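Integral membrane indolylacetylinositol arabinosyltransferase EmbB (Mycolicibacterium smegmatis MC2 155, PDB 7BVC) probably transfers arabinose units at the cell membrane to build the arabinan of cell-wall arabinogalactan, and binds the drug ethambutol. Local coordinates at residues L46-Q60 / A1060-L1072. Sequence-based numbering, arbitrary orientation.
Sequences LLPVTQTTATLNWPQ and AELDFGSQTHSGL
The carbonyl oxygen of Gly-1065 accepts two bonds: one from Thr-53 N at 2.9 Å, which comes from above the carbonyl plane, and a longer one from Thr-52 OG1 at 3.3 Å, nearly in line with the C=O bond. With its OG1 anti to the backbone N (chi1 -178°), Thr-52 sends the hydroxyl across to the neighbouring strand. Further along, Gln-51 and Gln-1067 form an antiparallel hydrogen-bonded pair, Gln-51 N meeting Gln-1067 O almost straight (177° at the hydrogen) and Gln-1067 N returning a bond to Gln-51 O. Their side chains run side by side in the same direction. The Thr-53 methyl CG2 lies against the Gln-1067 side chain, 3.8 Å from its CG, the two crossing at about a right angle. On the other face, the hydroxyls of Thr-50 and Thr-1068 make a weak bond, OG1 to OG1 3.3 Å. Beside it Val-49 O accepts from His-1069 N at 2.8 Å. Toward the other end Thr-55 N bonds to Asp-1063 O, and Ala-54 CB touches the Phe-1064 ring at its edge, 4.0 Å from CE1. Strand 49-55 is the middle of a three-stranded antiparallel sheet, flanked by 1063-1068 and by 216-218; the contact thus ties the C-terminal domain to the concanavalin-like domain, while Leu-47 leans on helix 220-224.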
loop_
_atom_site.group_PDB
_atom_site.type_symbol
_atom_site.label_atom_id
_atom_site.label_comp_id
_atom_site.label_asym_id
_atom_site.label_seq_id
_atom_site.Cartn_x
_atom_site.Cartn_y
_atom_site.Cartn_z
ATOM N N LEU B 46 -10.945 -40.551 7.966
ATOM C CA LEU B 46 -12.292 -41.103 7.870
ATOM C C LEU B 46 -12.403 -42.274 8.840
ATOM O O LEU B 46 -12.248 -43.431 8.445
ATOM C CB LEU B 46 -12.579 -41.549 6.436
ATOM C CG LEU B 46 -12.458 -40.481 5.350
ATOM C CD1 LEU B 46 -12.611 -41.094 3.971
ATOM C CD2 LEU B 46 -13.477 -39.389 5.570
ATOM N N LEU B 47 -12.710 -41.974 10.104
ATOM C CA LEU B 47 -12.814 -42.999 11.133
ATOM C C LEU B 47 -13.587 -42.408 12.296
ATOM O O LEU B 47 -13.454 -41.204 12.556
ATOM C CB LEU B 47 -11.434 -43.483 11.596
ATOM C CG LEU B 47 -10.854 -44.722 10.903
ATOM C CD1 LEU B 47 -9.420 -44.975 11.332
ATOM C CD2 LEU B 47 -11.711 -45.950 11.154
ATOM N N PRO B 48 -14.394 -43.196 13.007
ATOM C CA PRO B 48 -15.247 -42.625 14.055
ATOM C C PRO B 48 -14.441 -41.936 15.146
ATOM O O PRO B 48 -13.330 -42.347 15.485
ATOM C CB PRO B 48 -16.001 -43.843 14.604
ATOM C CG PRO B 48 -15.185 -45.017 14.192
ATOM C CD PRO B 48 -14.585 -44.648 12.878
ATOM N N VAL B 49 -15.022 -40.869 15.688
ATOM C CA VAL B 49 -14.434 -40.109 16.782
ATOM C C VAL B 49 -15.545 -39.762 17.762
ATOM O O VAL B 49 -16.721 -39.691 17.395
ATOM C CB VAL B 49 -13.712 -38.839 16.273
ATOM C CG1 VAL B 49 -14.713 -37.752 15.927
ATOM C CG2 VAL B 49 -12.708 -38.345 17.293
ATOM N N THR B 50 -15.173 -39.566 19.023
ATOM C CA THR B 50 -16.122 -39.279 20.091
ATOM C C THR B 50 -16.023 -37.812 20.483
ATOM O O THR B 50 -14.923 -37.293 20.685
ATOM C CB THR B 50 -15.861 -40.165 21.309
ATOM O OG1 THR B 50 -16.020 -41.539 20.939
ATOM C CG2 THR B 50 -16.833 -39.838 22.425
ATOM N N GLN B 51 -17.172 -37.151 20.592
ATOM C CA GLN B 51 -17.251 -35.738 20.924
ATOM C C GLN B 51 -18.038 -35.552 22.214
ATOM O O GLN B 51 -19.061 -36.214 22.433
ATOM C CB GLN B 51 -17.911 -34.950 19.789
ATOM C CG GLN B 51 -18.460 -33.598 20.199
ATOM C CD GLN B 51 -19.418 -33.025 19.178
ATOM O OE1 GLN B 51 -19.094 -32.923 17.997
ATOM N NE2 GLN B 51 -20.607 -32.647 19.630
ATOM N N THR B 52 -17.556 -34.647 23.063
ATOM C CA THR B 52 -18.245 -34.268 24.288
ATOM C C THR B 52 -19.111 -33.041 24.025
ATOM O O THR B 52 -18.661 -32.073 23.402
ATOM C CB THR B 52 -17.253 -34.007 25.426
ATOM O OG1 THR B 52 -17.969 -33.683 26.624
ATOM C CG2 THR B 52 -16.285 -32.885 25.081
ATOM N N THR B 53 -20.357 -33.104 24.471
ATOM C CA THR B 53 -21.348 -32.068 24.228
ATOM C C THR B 53 -21.471 -31.159 25.447
ATOM O O THR B 53 -20.812 -31.347 26.471
ATOM C CB THR B 53 -22.695 -32.699 23.879
ATOM O OG1 THR B 53 -23.090 -33.592 24.927
ATOM C CG2 THR B 53 -22.593 -33.475 22.578
ATOM N N ALA B 54 -22.339 -30.157 25.330
ATOM C CA ALA B 54 -22.568 -29.211 26.410
ATOM C C ALA B 54 -23.894 -28.508 26.168
ATOM O O ALA B 54 -24.221 -28.161 25.032
ATOM C CB ALA B 54 -21.432 -28.189 26.513
ATOM N N THR B 55 -24.646 -28.301 27.245
ATOM C CA THR B 55 -25.960 -27.686 27.174
ATOM C C THR B 55 -26.120 -26.721 28.339
ATOM O O THR B 55 -25.720 -27.026 29.468
ATOM C CB THR B 55 -27.073 -28.744 27.207
ATOM O OG1 THR B 55 -26.880 -29.672 26.134
ATOM C CG2 THR B 55 -28.439 -28.098 27.059
ATOM N N LEU B 56 -26.708 -25.563 28.053
ATOM C CA LEU B 56 -26.912 -24.503 29.030
ATOM C C LEU B 56 -28.404 -24.316 29.278
ATOM O O LEU B 56 -29.172 -24.095 28.337
ATOM C CB LEU B 56 -26.287 -23.194 28.547
ATOM C CG LEU B 56 -26.827 -21.902 29.158
ATOM C CD1 LEU B 56 -26.333 -21.738 30.580
ATOM C CD2 LEU B 56 -26.426 -20.708 28.311
ATOM N N ASN B 57 -28.870 -24.468 30.505
ATOM C CA ASN B 57 -30.302 -24.256 30.817
ATOM C C ASN B 57 -30.476 -23.098 31.776
ATOM O O ASN B 57 -29.524 -22.707 32.330
ATOM C CB ASN B 57 -30.861 -25.477 31.503
ATOM C CG ASN B 57 -30.580 -26.671 30.645
ATOM O OD1 ASN B 57 -29.738 -26.588 29.782
ATOM N ND2 ASN B 57 -31.284 -27.757 30.839
ATOM N N TRP B 58 -31.673 -22.586 31.979
ATOM C CA TRP B 58 -31.777 -21.476 32.934
ATOM C C TRP B 58 -33.163 -21.466 33.535
ATOM O O TRP B 58 -34.024 -21.004 32.914
ATOM C CB TRP B 58 -31.458 -20.165 32.246
ATOM C CG TRP B 58 -31.654 -18.973 33.120
ATOM C CD1 TRP B 58 -30.854 -18.545 34.131
ATOM C CD2 TRP B 58 -32.727 -18.033 33.030
ATOM N NE1 TRP B 58 -31.369 -17.417 34.683
ATOM C CE2 TRP B 58 -32.508 -17.076 34.020
ATOM C CE3 TRP B 58 -33.849 -17.915 32.214
ATOM C CZ2 TRP B 58 -33.377 -16.019 34.207
ATOM C CZ3 TRP B 58 -34.697 -16.861 32.387
ATOM C CH2 TRP B 58 -34.465 -15.930 33.379
ATOM N N PRO B 59 -33.386 -21.882 34.782
ATOM C CA PRO B 59 -33.002 -21.111 35.935
ATOM C C PRO B 59 -32.028 -21.730 36.957
ATOM O O PRO B 59 -31.955 -21.234 38.011
ATOM C CB PRO B 59 -34.426 -20.878 36.428
ATOM C CG PRO B 59 -35.089 -22.200 36.207
ATOM C CD PRO B 59 -34.269 -22.933 35.170
ATOM N N GLN B 60 -31.301 -22.778 36.600
ATOM C CA GLN B 60 -30.261 -23.439 37.435
ATOM C C GLN B 60 -30.781 -24.067 38.740
ATOM O O GLN B 60 -30.675 -25.286 38.891
ATOM C CB GLN B 60 -29.061 -22.522 37.647
ATOM C CG GLN B 60 -28.672 -21.722 36.422
ATOM C CD GLN B 60 -27.904 -22.572 35.456
ATOM O OE1 GLN B 60 -27.935 -23.773 35.521
ATOM N NE2 GLN B 60 -27.225 -21.956 34.532
ATOM N N ALA B 1060 -22.416 -20.380 34.902
ATOM C CA ALA B 1060 -23.419 -21.424 34.760
ATOM C C ALA B 1060 -22.823 -22.789 35.105
ATOM O O ALA B 1060 -21.741 -22.890 35.691
ATOM C CB ALA B 1060 -23.997 -21.402 33.347
ATOM N N GLU B 1061 -23.528 -23.863 34.744
ATOM C CA GLU B 1061 -23.114 -25.217 35.096
ATOM C C GLU B 1061 -22.926 -26.155 33.908
ATOM O O GLU B 1061 -22.167 -27.119 34.033
ATOM C CB GLU B 1061 -24.121 -25.839 36.074
ATOM C CG GLU B 1061 -23.907 -25.398 37.511
ATOM C CD GLU B 1061 -25.171 -25.468 38.341
ATOM O OE1 GLU B 1061 -25.943 -26.435 38.169
ATOM O OE2 GLU B 1061 -25.390 -24.557 39.168
ATOM N N LEU B 1062 -23.593 -25.914 32.776
ATOM C CA LEU B 1062 -23.249 -26.593 31.526
ATOM C C LEU B 1062 -23.345 -28.115 31.572
ATOM O O LEU B 1062 -22.311 -28.792 31.588
ATOM C CB LEU B 1062 -21.841 -26.200 31.081
ATOM C CG LEU B 1062 -21.677 -24.909 30.290
ATOM C CD1 LEU B 1062 -21.887 -23.688 31.164
ATOM C CD2 LEU B 1062 -20.298 -24.897 29.670
ATOM N N ASP B 1063 -24.559 -28.660 31.642
ATOM C CA ASP B 1063 -24.737 -30.111 31.600
ATOM C C ASP B 1063 -23.994 -30.719 30.415
ATOM O O ASP B 1063 -23.853 -30.099 29.360
ATOM C CB ASP B 1063 -26.223 -30.460 31.521
ATOM C CG ASP B 1063 -26.967 -30.135 32.799
ATOM O OD1 ASP B 1063 -26.344 -30.180 33.882
ATOM O OD2 ASP B 1063 -28.176 -29.831 32.725
ATOM N N PHE B 1064 -23.515 -31.950 30.591
ATOM C CA PHE B 1064 -22.593 -32.577 29.651
ATOM C C PHE B 1064 -23.161 -33.876 29.087
ATOM O O PHE B 1064 -24.227 -34.351 29.490
ATOM C CB PHE B 1064 -21.237 -32.848 30.314
ATOM C CG PHE B 1064 -20.421 -31.613 30.547
ATOM C CD1 PHE B 1064 -20.403 -30.592 29.613
ATOM C CD2 PHE B 1064 -19.672 -31.471 31.701
ATOM C CE1 PHE B 1064 -19.652 -29.454 29.827
ATOM C CE2 PHE B 1064 -18.920 -30.334 31.919
ATOM C CZ PHE B 1064 -18.911 -29.325 30.982
ATOM N N GLY B 1065 -22.418 -34.446 28.145
ATOM C CA GLY B 1065 -22.790 -35.696 27.502
ATOM C C GLY B 1065 -21.753 -36.056 26.461
ATOM O O GLY B 1065 -20.788 -35.323 26.235
ATOM N N SER B 1066 -21.974 -37.194 25.800
ATOM C CA SER B 1066 -21.032 -37.687 24.802
ATOM C C SER B 1066 -21.780 -38.302 23.629
ATOM O O SER B 1066 -22.919 -38.761 23.766
ATOM C CB SER B 1066 -20.066 -38.718 25.403
ATOM O OG SER B 1066 -19.253 -38.134 26.403
ATOM N N GLN B 1067 -21.126 -38.314 22.468
ATOM C CA GLN B 1067 -21.712 -38.932 21.284
ATOM C C GLN B 1067 -20.613 -39.268 20.283
ATOM O O GLN B 1067 -19.663 -38.504 20.122
ATOM C CB GLN B 1067 -22.761 -38.020 20.639
ATOM C CG GLN B 1067 -22.279 -36.608 20.376
ATOM C CD GLN B 1067 -23.085 -35.914 19.296
ATOM O OE1 GLN B 1067 -23.244 -36.437 18.193
ATOM N NE2 GLN B 1067 -23.595 -34.730 19.608
ATOM N N THR B 1068 -20.765 -40.402 19.601
ATOM C CA THR B 1068 -19.751 -40.912 18.683
ATOM C C THR B 1068 -20.169 -40.638 17.243
ATOM O O THR B 1068 -21.204 -41.134 16.788
ATOM C CB THR B 1068 -19.531 -42.410 18.894
ATOM O OG1 THR B 1068 -19.095 -42.648 20.237
ATOM C CG2 THR B 1068 -18.480 -42.930 17.932
ATOM N N HIS B 1069 -19.365 -39.855 16.534
ATOM C CA HIS B 1069 -19.591 -39.519 15.137
ATOM C C HIS B 1069 -18.841 -40.507 14.241
ATOM O O HIS B 1069 -18.344 -41.535 14.709
ATOM C CB HIS B 1069 -19.186 -38.064 14.896
ATOM C CG HIS B 1069 -20.051 -37.079 15.612
ATOM N ND1 HIS B 1069 -19.541 -36.000 16.298
ATOM C CD2 HIS B 1069 -21.395 -37.023 15.765
ATOM C CE1 HIS B 1069 -20.535 -35.314 16.834
ATOM N NE2 HIS B 1069 -21.670 -35.915 16.525
ATOM N N SER B 1070 -18.755 -40.202 12.941
ATOM C CA SER B 1070 -18.186 -41.146 11.987
ATOM C C SER B 1070 -17.232 -40.475 11.005
ATOM O O SER B 1070 -17.134 -40.895 9.847
ATOM C CB SER B 1070 -19.288 -41.871 11.215
ATOM O OG SER B 1070 -18.784 -42.417 10.010
ATOM N N GLY B 1071 -16.525 -39.433 11.438
ATOM C CA GLY B 1071 -15.491 -38.819 10.630
ATOM C C GLY B 1071 -15.961 -38.034 9.427
ATOM O O GLY B 1071 -15.157 -37.304 8.836
ATOM N N LEU B 1072 -17.224 -38.163 9.027
ATOM C CA LEU B 1072 -17.794 -37.347 7.968
ATOM C C LEU B 1072 -19.019 -36.577 8.424
ATOM O O LEU B 1072 -19.594 -35.823 7.631
ATOM C CB LEU B 1072 -18.161 -38.214 6.757
ATOM C CG LEU B 1072 -16.990 -38.723 5.921
ATOM C CD1 LEU B 1072 -17.308 -40.076 5.315
ATOM C CD2 LEU B 1072 -16.642 -37.719 4.838
#